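Local atomic coordinates of transcriptional regulator, LacI family (Lactobacillus brevis, PDB entry 3JY6), a protein that probably acts as a dimeric DNA-binding transcription factor of the LacI family, recognising cis-regulatory regions to control transcription. Residues D19-E24 and Q234-M239; S161-S166 and L194-N199; L188-L193 and A217-I222. All blocks are in the same frame, centred on the assembly; numbering follows the deposited sequence.

Interaction 1 (D19-E24 and Q234-M239); sequences DYFSTE and QNPFLM
Phe21 and Glu24, in the first turns of helix 20-34, pack against the opening of helix 236-251, where Pro236 is the first helical residue, in a helix-to-helix contact of the periplasmic-binding-protein fold. With CG anti to the backbone N (chi1 179°), the Phe21 ring leans out from its helix and comes to lie among Gln234, Pro236 and Met239. Its CD1 meets Pro236 CB at 3.6 Å, and the same proline carbon lies 3.5 Å from Phe21 O. At the ring's far end Met239 SD sits beside the edge in a Met-aromatic contact, 3.8 Å from Phe21 CZ and 80° off the ring normal. The Gln234 side chain crosses the ring at about a right angle, yet its amide plane is turned only 21° from the ring plane, OE1 lying 3.7 Å from Phe21 CE1; its NE2 instead donates to Asp92 and Thr105, and these bonds hold the amide in place beside the aromatic. Helix 20-34 is the first crossover helix on the six-stranded parallel sheet, following strand 9-14, and helix 236-251 leads to the edge strand 260-262 of that same sheet. An alanine in place of Phe21 is likely to open a gap between the two helix starts, leaving Met239 SD and the Pro236 ring without their aromatic partner. One turn on, Glu24 CB touches Pro236 CG at 3.7 Å. Bent at chi2, the glutamate chain brings OE1 to within 3.8 Å of Phe237 CB, and Glu24 CG lies over one face of the Tyr20 ring, toward its rim. Glu24 OE2 comes close to Asp18 of the second subunit, a like charge across the dimer contact. Further along, the Phe237 side chain packs on Lys27 and Ser31 of helix 20-34.

Interaction 2 (S161-S166 and L194-N199); sequences SSYNHS and LEFFPN
Tyr163 and Glu195 reach toward each other from their two backbones and meet through their polar ends, joining the loop before helix 165-177 to helix 190-196 in the alpha/beta subdomain built on the four-stranded parallel sheet. Tyr163 OH donates to the syn lone pair of Glu195 OE1 (2.9 Å). The ring and carboxylate planes are turned 39° against each other, and OE2 lies at the phenol's edge, 3.5 Å from Tyr163 CE2.

That second oxygen is taken by His165, whose ND1 donates to Glu195 OE2 at 3.1 Å with an N-H...O angle of 157°. This His-carboxylate bond employs the anti lone pair, so tyrosine and histidine grip different oxygens and together fix the rotation of the carboxylate. Glu195 can span the distance because its chain is extended beyond CG.

The imidazole also lies alongside Phe196, the two side chains running antiparallel: the planes are only 12° apart, but the centroids are 4.9 Å from each other, so displaced that there is little overlap. One face of the phenylalanine also carries Glu195 CG near its rim. Beyond this, Phe196 packs on Val168 and Leu172 of helix 165-177, while Tyr163 meets Trp192 edge-to-face. Arg224 of the second subunit packs on both His165 and Glu195, placing the cluster beside the dimer contact. Tyr163 CE2 stands at the edge of the Phe196 ring, 4.3 Å from Phe196 CZ.

Interaction 3 (L188-L193 and A217-I222); sequences LKERWL and ADTDFI
Glu190, in the first turn of helix 190-196, points its carboxylate into the loop after strand 211-215; helix and loop follow neighbouring parallel strands, 183-187 and 211-215, of one alpha/beta subdomain. The tight part is the grip on a single oxygen. Thr219 N donates to Glu190 OE2 at 2.8 Å, almost straight at 171°, along the syn lone pair. Asp218 N reaches the same oxygen at 2.7 Å, but its angle of 127° makes the bond weak, and Thr219 OG1 adds a further weak one. One strong bond and two weak ones, from consecutive residues, thus converge on this oxygen. Glu190 CG is anti to the backbone N (chi1 -176°), and the bend at chi2 brings OE2 within 3.3 Å of Ala217 CB.

One turn along, the buried apolar side is uneven: Leu193 CD2 meets Ile222 CG2 at 3.6 Å, while Leu193 CD1 stays 4.2 Å from Ala217 CB. Glu190 OE1 is the less engaged oxygen, with no hydrogen bond to the loop; Tyr20 of helix 20-34 packs over this end of the contact. There Glu190 OE1 stands 4.7 Å from Asp218 OD2, two carboxylates that would probably disfavour closer approach.

Interaction 3 is the buried contact; interactions 1 and 2 are partly buried and meet the second subunit through several residues, interaction 3 through Phe221. Helix 190-196 serves interactions 2 and 3, turning Glu195 to the helix 165-177 side and Glu190 to the 217-222 loop. In interaction 2 the carboxylate is shared between two side chains, in interaction 3 one oxygen draws mainly on backbone N-H groups, and interaction 1 relies on aromatic, proline and sulfur packing. Interaction 1 touches interaction 3 where Asp218 OD1 lies near Gln234 N and Tyr20 packs on Thr219, linking the helices beside the six-stranded sheet to the four-stranded one. Interactions 1 and 2 do not touch.

Interaction 1 (D19-E24 and Q234-M239)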
loop_
_atom_site.group_PDB
_atom_site.type_symbol
_atom_site.label_atom_id
_atom_site.label_comp_id
_atom_site.label_asym_id
_atom_site.label_seq_id
_atom_site.Cartn_x
_atom_site.Cartn_y
_atom_site.Cartn_z
ATOM N N ASP A 19 0.971 -5.110 -0.134
ATOM C CA ASP A 19 -0.286 -5.447 -0.789
ATOM C C ASP A 19 -1.397 -4.551 -0.263
ATOM O O ASP A 19 -1.662 -4.515 0.934
ATOM C CB ASP A 19 -0.683 -6.914 -0.540
ATOM C CG ASP A 19 0.370 -7.904 -1.015
ATOM O OD1 ASP A 19 1.143 -7.560 -1.933
ATOM O OD2 ASP A 19 0.418 -9.039 -0.481
ATOM N N TYR A 20 -2.047 -3.832 -1.170
ATOM C CA TYR A 20 -3.150 -2.955 -0.802
ATOM C C TYR A 20 -4.214 -3.787 -0.069
ATOM O O TYR A 20 -4.887 -3.290 0.834
ATOM C CB TYR A 20 -3.727 -2.331 -2.071
ATOM C CG TYR A 20 -5.008 -1.550 -1.894
ATOM C CD1 TYR A 20 -4.998 -0.223 -1.460
ATOM C CD2 TYR A 20 -6.234 -2.129 -2.202
ATOM C CE1 TYR A 20 -6.178 0.504 -1.346
ATOM C CE2 TYR A 20 -7.418 -1.413 -2.090
ATOM C CZ TYR A 20 -7.382 -0.096 -1.665
ATOM O OH TYR A 20 -8.559 0.619 -1.568
ATOM N N PHE A 21 -4.356 -5.052 -0.467
ATOM C CA PHE A 21 -5.323 -5.960 0.147
ATOM C C PHE A 21 -5.103 -6.056 1.659
ATOM O O PHE A 21 -6.053 -6.130 2.430
ATOM C CB PHE A 21 -5.191 -7.365 -0.454
ATOM C CG PHE A 21 -6.133 -8.381 0.141
ATOM C CD1 PHE A 21 -7.423 -8.534 -0.362
ATOM C CD2 PHE A 21 -5.732 -9.181 1.215
ATOM C CE1 PHE A 21 -8.307 -9.472 0.188
ATOM C CE2 PHE A 21 -6.604 -10.123 1.778
ATOM C CZ PHE A 21 -7.901 -10.272 1.262
ATOM N N SER A 22 -3.842 -6.064 2.069
ATOM C CA SER A 22 -3.492 -6.174 3.473
ATOM C C SER A 22 -3.761 -4.918 4.277
ATOM O O SER A 22 -4.349 -4.975 5.356
ATOM C CB SER A 22 -2.017 -6.548 3.617
ATOM O OG SER A 22 -1.818 -7.881 3.210
ATOM N N THR A 23 -3.325 -3.780 3.760
ATOM C CA THR A 23 -3.527 -2.538 4.479
ATOM C C THR A 23 -4.994 -2.203 4.614
ATOM O O THR A 23 -5.389 -1.652 5.626
ATOM C CB THR A 23 -2.778 -1.379 3.813
ATOM O OG1 THR A 23 -3.128 -1.305 2.425
ATOM C CG2 THR A 23 -1.284 -1.579 3.959
ATOM N N GLU A 24 -5.796 -2.540 3.604
ATOM C CA GLU A 24 -7.241 -2.277 3.655
ATOM C C GLU A 24 -7.841 -3.255 4.644
ATOM O O GLU A 24 -8.742 -2.910 5.409
ATOM C CB GLU A 24 -7.933 -2.500 2.291
ATOM C CG GLU A 24 -7.941 -1.298 1.373
ATOM C CD GLU A 24 -8.721 -0.148 1.971
ATOM O OE1 GLU A 24 -9.959 -0.260 2.091
ATOM O OE2 GLU A 24 -8.103 0.868 2.346
ATOM N N GLN A 234 -12.174 -8.064 -4.071
ATOM C CA GLN A 234 -12.424 -8.957 -2.942
ATOM C C GLN A 234 -13.080 -8.287 -1.734
ATOM O O GLN A 234 -13.506 -8.986 -0.823
ATOM C CB GLN A 234 -11.125 -9.602 -2.480
ATOM C CG GLN A 234 -10.801 -10.902 -3.156
ATOM C CD GLN A 234 -9.474 -11.449 -2.687
ATOM O OE1 GLN A 234 -8.404 -11.018 -3.139
ATOM N NE2 GLN A 234 -9.530 -12.394 -1.757
ATOM N N ASN A 235 -13.166 -6.952 -1.730
ATOM C CA ASN A 235 -13.764 -6.218 -0.607
ATOM C C ASN A 235 -12.901 -6.443 0.648
ATOM O O ASN A 235 -13.416 -6.829 1.690
ATOM C CB ASN A 235 -15.178 -6.749 -0.300
ATOM C CG ASN A 235 -16.233 -6.252 -1.272
ATOM O OD1 ASN A 235 -17.229 -6.944 -1.539
ATOM N ND2 ASN A 235 -16.043 -5.045 -1.783
ATOM N N PRO A 236 -11.587 -6.204 0.563
ATOM C CA PRO A 236 -10.704 -6.406 1.721
ATOM C C PRO A 236 -11.103 -5.699 3.019
ATOM O O PRO A 236 -10.927 -6.247 4.112
ATOM C CB PRO A 236 -9.338 -5.958 1.202
ATOM C CG PRO A 236 -9.693 -4.959 0.128
ATOM C CD PRO A 236 -10.846 -5.624 -0.567
ATOM N N PHE A 237 -11.634 -4.486 2.908
ATOM C CA PHE A 237 -12.055 -3.763 4.103
ATOM C C PHE A 237 -13.161 -4.584 4.767
ATOM O O PHE A 237 -13.170 -4.772 5.990
ATOM C CB PHE A 237 -12.612 -2.374 3.750
ATOM C CG PHE A 237 -12.970 -1.535 4.959
ATOM C CD1 PHE A 237 -12.041 -0.662 5.527
ATOM C CD2 PHE A 237 -14.241 -1.634 5.542
ATOM C CE1 PHE A 237 -12.372 0.116 6.673
ATOM C CE2 PHE A 237 -14.586 -0.871 6.681
ATOM C CZ PHE A 237 -13.647 0.005 7.244
ATOM N N LEU A 238 -14.083 -5.078 3.948
ATOM C CA LEU A 238 -15.200 -5.864 4.450
ATOM C C LEU A 238 -14.737 -7.188 5.029
ATOM O O LEU A 238 -15.259 -7.641 6.045
ATOM C CB LEU A 238 -16.219 -6.109 3.334
ATOM C CG LEU A 238 -17.490 -6.846 3.746
ATOM C CD1 LEU A 238 -18.261 -6.010 4.744
ATOM C CD2 LEU A 238 -18.337 -7.119 2.519
ATOM N N MET A 239 -13.768 -7.822 4.380
ATOM C CA MET A 239 -13.241 -9.091 4.877
ATOM C C MET A 239 -12.557 -8.825 6.229
ATOM O O MET A 239 -12.696 -9.599 7.182
ATOM C CB MET A 239 -12.243 -9.684 3.866
ATOM C CG MET A 239 -12.860 -10.237 2.560
ATOM S SD MET A 239 -11.626 -10.941 1.409
ATOM C CE MET A 239 -11.432 -12.573 2.056
#

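Interaction 2 (S161-S166 and L194-N199)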
loop_
_atom_site.group_PDB
_atom_site.type_symbol
_atom_site.label_atom_id
_atom_site.label_comp_id
_atom_site.label_asym_id
_atom_site.label_seq_id
_atom_site.Cartn_x
_atom_site.Cartn_y
_atom_site.Cartn_z
ATOM N N SER A 161 9.910 -14.877 -5.765
ATOM C CA SER A 161 11.273 -14.871 -5.220
ATOM C C SER A 161 12.323 -14.399 -6.216
ATOM O O SER A 161 13.202 -13.609 -5.874
ATOM C CB SER A 161 11.656 -16.274 -4.747
ATOM O OG SER A 161 11.607 -17.202 -5.822
ATOM N N SER A 162 12.240 -14.893 -7.446
ATOM C CA SER A 162 13.214 -14.523 -8.458
ATOM C C SER A 162 12.622 -14.551 -9.850
ATOM O O SER A 162 12.496 -15.612 -10.464
ATOM C CB SER A 162 14.412 -15.475 -8.408
ATOM O OG SER A 162 14.031 -16.775 -8.829
ATOM N N TYR A 163 12.251 -13.378 -10.344
ATOM C CA TYR A 163 11.685 -13.248 -11.679
ATOM C C TYR A 163 12.256 -11.989 -12.297
ATOM O O TYR A 163 12.639 -11.065 -11.582
ATOM C CB TYR A 163 10.153 -13.136 -11.620
ATOM C CG TYR A 163 9.632 -11.828 -11.043
ATOM C CD1 TYR A 163 9.486 -11.657 -9.667
ATOM C CD2 TYR A 163 9.287 -10.763 -11.877
ATOM C CE1 TYR A 163 9.005 -10.456 -9.133
ATOM C CE2 TYR A 163 8.805 -9.555 -11.357
ATOM C CZ TYR A 163 8.666 -9.411 -9.987
ATOM O OH TYR A 163 8.179 -8.230 -9.478
ATOM N N ASN A 164 12.325 -11.945 -13.621
ATOM C CA ASN A 164 12.840 -10.760 -14.294
ATOM C C ASN A 164 11.644 -10.061 -14.915
ATOM O O ASN A 164 10.721 -10.728 -15.386
ATOM C CB ASN A 164 13.831 -11.146 -15.388
ATOM C CG ASN A 164 14.533 -9.949 -15.973
ATOM O OD1 ASN A 164 15.353 -9.312 -15.309
ATOM N ND2 ASN A 164 14.211 -9.623 -17.221
ATOM N N HIS A 165 11.651 -8.731 -14.921
ATOM C CA HIS A 165 10.533 -7.983 -15.490
ATOM C C HIS A 165 10.307 -8.238 -16.973
ATOM O O HIS A 165 9.271 -8.783 -17.356
ATOM C CB HIS A 165 10.704 -6.478 -15.288
ATOM C CG HIS A 165 9.603 -5.668 -15.900
ATOM N ND1 HIS A 165 8.306 -5.700 -15.428
ATOM C CD2 HIS A 165 9.595 -4.833 -16.966
ATOM C CE1 HIS A 165 7.548 -4.918 -16.177
ATOM N NE2 HIS A 165 8.306 -4.379 -17.117
ATOM N N SER A 166 11.265 -7.840 -17.807
ATOM C CA SER A 166 11.123 -8.012 -19.253
ATOM C C SER A 166 10.989 -9.476 -19.655
ATOM O O SER A 166 10.441 -9.784 -20.706
ATOM C CB SER A 166 12.300 -7.371 -19.997
ATOM O OG SER A 166 13.500 -8.084 -19.775
ATOM N N LEU A 194 -0.868 -4.780 -11.842
ATOM C CA LEU A 194 -0.291 -3.445 -11.707
ATOM C C LEU A 194 1.065 -3.305 -12.373
ATOM O O LEU A 194 1.394 -2.246 -12.879
ATOM C CB LEU A 194 -0.146 -3.061 -10.223
ATOM C CG LEU A 194 -1.393 -3.058 -9.335
ATOM C CD1 LEU A 194 -0.983 -2.856 -7.890
ATOM C CD2 LEU A 194 -2.347 -1.963 -9.778
ATOM N N GLU A 195 1.846 -4.375 -12.382
ATOM C CA GLU A 195 3.172 -4.316 -12.968
ATOM C C GLU A 195 3.241 -4.502 -14.482
ATOM O O GLU A 195 3.987 -3.785 -15.156
ATOM C CB GLU A 195 4.087 -5.352 -12.298
ATOM C CG GLU A 195 5.560 -5.184 -12.647
ATOM C CD GLU A 195 6.443 -6.227 -12.002
ATOM O OE1 GLU A 195 6.126 -6.672 -10.878
ATOM O OE2 GLU A 195 7.467 -6.593 -12.617
ATOM N N PHE A 196 2.451 -5.431 -15.018
ATOM C CA PHE A 196 2.509 -5.740 -16.447
ATOM C C PHE A 196 1.417 -5.266 -17.398
ATOM O O PHE A 196 1.635 -5.267 -18.607
ATOM C CB PHE A 196 2.680 -7.256 -16.616
ATOM C CG PHE A 196 3.923 -7.799 -15.960
ATOM C CD1 PHE A 196 5.166 -7.669 -16.578
ATOM C CD2 PHE A 196 3.860 -8.414 -14.712
ATOM C CE1 PHE A 196 6.332 -8.143 -15.962
ATOM C CE2 PHE A 196 5.025 -8.893 -14.084
ATOM C CZ PHE A 196 6.262 -8.755 -14.713
ATOM N N PHE A 197 0.259 -4.859 -16.887
ATOM C CA PHE A 197 -0.829 -4.428 -17.770
ATOM C C PHE A 197 -0.792 -2.984 -18.295
ATOM O O PHE A 197 -1.219 -2.725 -19.427
ATOM C CB PHE A 197 -2.191 -4.686 -17.099
ATOM C CG PHE A 197 -2.575 -6.150 -17.003
ATOM C CD1 PHE A 197 -1.666 -7.167 -17.321
ATOM C CD2 PHE A 197 -3.850 -6.511 -16.576
ATOM C CE1 PHE A 197 -2.028 -8.522 -17.213
ATOM C CE2 PHE A 197 -4.224 -7.855 -16.464
ATOM C CZ PHE A 197 -3.307 -8.866 -16.784
ATOM N N PRO A 198 -0.311 -2.023 -17.483
ATOM C CA PRO A 198 -0.266 -0.632 -17.961
ATOM C C PRO A 198 0.437 -0.392 -19.301
ATOM O O PRO A 198 -0.074 0.346 -20.142
ATOM C CB PRO A 198 0.402 0.104 -16.805
ATOM C CG PRO A 198 -0.178 -0.594 -15.622
ATOM C CD PRO A 198 -0.065 -2.072 -16.025
ATOM N N ASN A 199 1.606 -0.997 -19.507
ATOM C CA ASN A 199 2.316 -0.801 -20.769
ATOM C C ASN A 199 1.613 -1.498 -21.930
ATOM O O ASN A 199 1.748 -1.087 -23.079
ATOM C CB ASN A 199 3.765 -1.282 -20.661
ATOM C CG ASN A 199 4.674 -0.255 -20.010
ATOM O OD1 ASN A 199 5.760 0.026 -20.509
ATOM N ND2 ASN A 199 4.232 0.309 -18.890
#

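Interaction 3 (L188-L193 and A217-I222)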
loop_
_atom_site.group_PDB
_atom_site.type_symbol
_atom_site.label_atom_id
_atom_site.label_comp_id
_atom_site.label_asym_id
_atom_site.label_seq_id
_atom_site.Cartn_x
_atom_site.Cartn_y
_atom_site.Cartn_z
ATOM N N LEU A 188 -4.162 -13.258 -11.500
ATOM C CA LEU A 188 -4.687 -13.863 -10.285
ATOM C C LEU A 188 -4.308 -13.076 -9.040
ATOM O O LEU A 188 -4.859 -13.301 -7.966
ATOM C CB LEU A 188 -4.197 -15.304 -10.167
ATOM C CG LEU A 188 -5.185 -16.387 -10.616
ATOM C CD1 LEU A 188 -5.884 -15.988 -11.908
ATOM C CD2 LEU A 188 -4.436 -17.693 -10.756
ATOM N N LYS A 189 -3.387 -12.132 -9.189
ATOM C CA LYS A 189 -2.947 -11.317 -8.066
ATOM C C LYS A 189 -2.796 -9.873 -8.508
ATOM O O LYS A 189 -2.348 -9.592 -9.618
ATOM C CB LYS A 189 -1.614 -11.845 -7.510
ATOM C CG LYS A 189 -1.203 -11.218 -6.182
ATOM C CD LYS A 189 0.115 -11.783 -5.649
ATOM C CE LYS A 189 0.476 -11.159 -4.290
ATOM N NZ LYS A 189 1.754 -11.692 -3.715
ATOM N N GLU A 190 -3.159 -8.955 -7.624
ATOM C CA GLU A 190 -3.096 -7.535 -7.924
ATOM C C GLU A 190 -1.745 -7.014 -8.450
ATOM O O GLU A 190 -1.706 -6.275 -9.441
ATOM C CB GLU A 190 -3.539 -6.745 -6.682
ATOM C CG GLU A 190 -3.610 -5.240 -6.878
ATOM C CD GLU A 190 -4.712 -4.577 -6.056
ATOM O OE1 GLU A 190 -4.826 -4.835 -4.836
ATOM O OE2 GLU A 190 -5.472 -3.783 -6.639
ATOM N N ARG A 191 -0.645 -7.399 -7.809
ATOM C CA ARG A 191 0.674 -6.918 -8.224
ATOM C C ARG A 191 1.005 -7.159 -9.688
ATOM O O ARG A 191 1.578 -6.295 -10.349
ATOM C CB ARG A 191 1.768 -7.537 -7.349
ATOM C CG ARG A 191 1.771 -9.052 -7.332
ATOM C CD ARG A 191 2.828 -9.564 -6.355
ATOM N NE ARG A 191 4.167 -9.159 -6.772
ATOM C CZ ARG A 191 5.279 -9.438 -6.099
ATOM N NH1 ARG A 191 5.214 -10.130 -4.966
ATOM N NH2 ARG A 191 6.455 -9.025 -6.555
ATOM N N TRP A 192 0.654 -8.334 -10.193
ATOM C CA TRP A 192 0.925 -8.671 -11.584
ATOM C C TRP A 192 0.122 -7.786 -12.530
ATOM O O TRP A 192 0.623 -7.373 -13.575
ATOM C CB TRP A 192 0.612 -10.146 -11.820
ATOM C CG TRP A 192 1.444 -11.075 -10.956
ATOM C CD1 TRP A 192 1.027 -12.224 -10.352
ATOM C CD2 TRP A 192 2.821 -10.910 -10.591
ATOM N NE1 TRP A 192 2.060 -12.787 -9.625
ATOM C CE2 TRP A 192 3.171 -12.001 -9.761
ATOM C CE3 TRP A 192 3.800 -9.949 -10.891
ATOM C CZ2 TRP A 192 4.456 -12.153 -9.212
ATOM C CZ3 TRP A 192 5.083 -10.101 -10.344
ATOM C CH2 TRP A 192 5.394 -11.199 -9.517
ATOM N N LEU A 193 -1.118 -7.478 -12.158
ATOM C CA LEU A 193 -1.952 -6.625 -12.993
ATOM C C LEU A 193 -1.345 -5.223 -13.003
ATOM O O LEU A 193 -1.269 -4.574 -14.047
ATOM C CB LEU A 193 -3.394 -6.608 -12.450
ATOM C CG LEU A 193 -4.512 -5.980 -13.288
ATOM C CD1 LEU A 193 -5.835 -6.633 -12.939
ATOM C CD2 LEU A 193 -4.572 -4.472 -13.043
ATOM N N ALA A 217 -8.153 -7.360 -8.178
ATOM C CA ALA A 217 -7.495 -6.110 -7.830
ATOM C C ALA A 217 -8.489 -5.187 -7.140
ATOM O O ALA A 217 -9.633 -5.085 -7.562
ATOM C CB ALA A 217 -6.964 -5.443 -9.093
ATOM N N ASP A 218 -8.050 -4.506 -6.086
ATOM C CA ASP A 218 -8.942 -3.608 -5.362
ATOM C C ASP A 218 -8.548 -2.132 -5.441
ATOM O O ASP A 218 -9.363 -1.255 -5.154
ATOM C CB ASP A 218 -9.058 -4.068 -3.905
ATOM C CG ASP A 218 -9.737 -5.430 -3.777
ATOM O OD1 ASP A 218 -10.978 -5.502 -3.956
ATOM O OD2 ASP A 218 -9.033 -6.434 -3.515
ATOM N N THR A 219 -7.312 -1.862 -5.848
ATOM C CA THR A 219 -6.831 -0.497 -5.967
ATOM C C THR A 219 -7.650 0.304 -6.991
ATOM O O THR A 219 -7.971 -0.194 -8.071
ATOM C CB THR A 219 -5.373 -0.476 -6.392
ATOM O OG1 THR A 219 -4.525 -0.884 -5.308
ATOM C CG2 THR A 219 -5.027 0.884 -6.797
ATOM N N ASP A 220 -7.956 1.554 -6.659
ATOM C CA ASP A 220 -8.754 2.404 -7.535
ATOM C C ASP A 220 -8.025 2.938 -8.752
ATOM O O ASP A 220 -8.538 2.891 -9.863
ATOM C CB ASP A 220 -9.270 3.629 -6.784
ATOM C CG ASP A 220 -9.776 3.311 -5.402
ATOM O OD1 ASP A 220 -10.791 2.597 -5.285
ATOM O OD2 ASP A 220 -9.158 3.786 -4.422
ATOM N N PHE A 221 -6.832 3.482 -8.559
ATOM C CA PHE A 221 -6.182 4.067 -9.728
ATOM C C PHE A 221 -6.070 3.217 -10.993
ATOM O O PHE A 221 -5.974 3.761 -12.091
ATOM C CB PHE A 221 -4.830 4.674 -9.348
ATOM C CG PHE A 221 -3.922 3.733 -8.651
ATOM C CD1 PHE A 221 -3.102 2.886 -9.393
ATOM C CD2 PHE A 221 -3.852 3.723 -7.260
ATOM C CE1 PHE A 221 -2.216 2.004 -8.777
ATOM C CE2 PHE A 221 -2.975 2.850 -6.607
ATOM C CZ PHE A 221 -2.138 1.984 -7.375
ATOM N N ILE A 222 -6.096 1.896 -10.895
ATOM C CA ILE A 222 -6.027 1.135 -12.155
ATOM C C ILE A 222 -7.404 1.184 -12.742
ATOM O O ILE A 222 -7.578 1.022 -13.948
ATOM C CB ILE A 222 -5.897 -0.330 -11.984
ATOM C CG1 ILE A 222 -5.416 -0.616 -10.571
ATOM C CG2 ILE A 222 -5.118 -0.887 -13.155
ATOM C CD1 ILE A 222 -6.019 -1.906 -10.072
#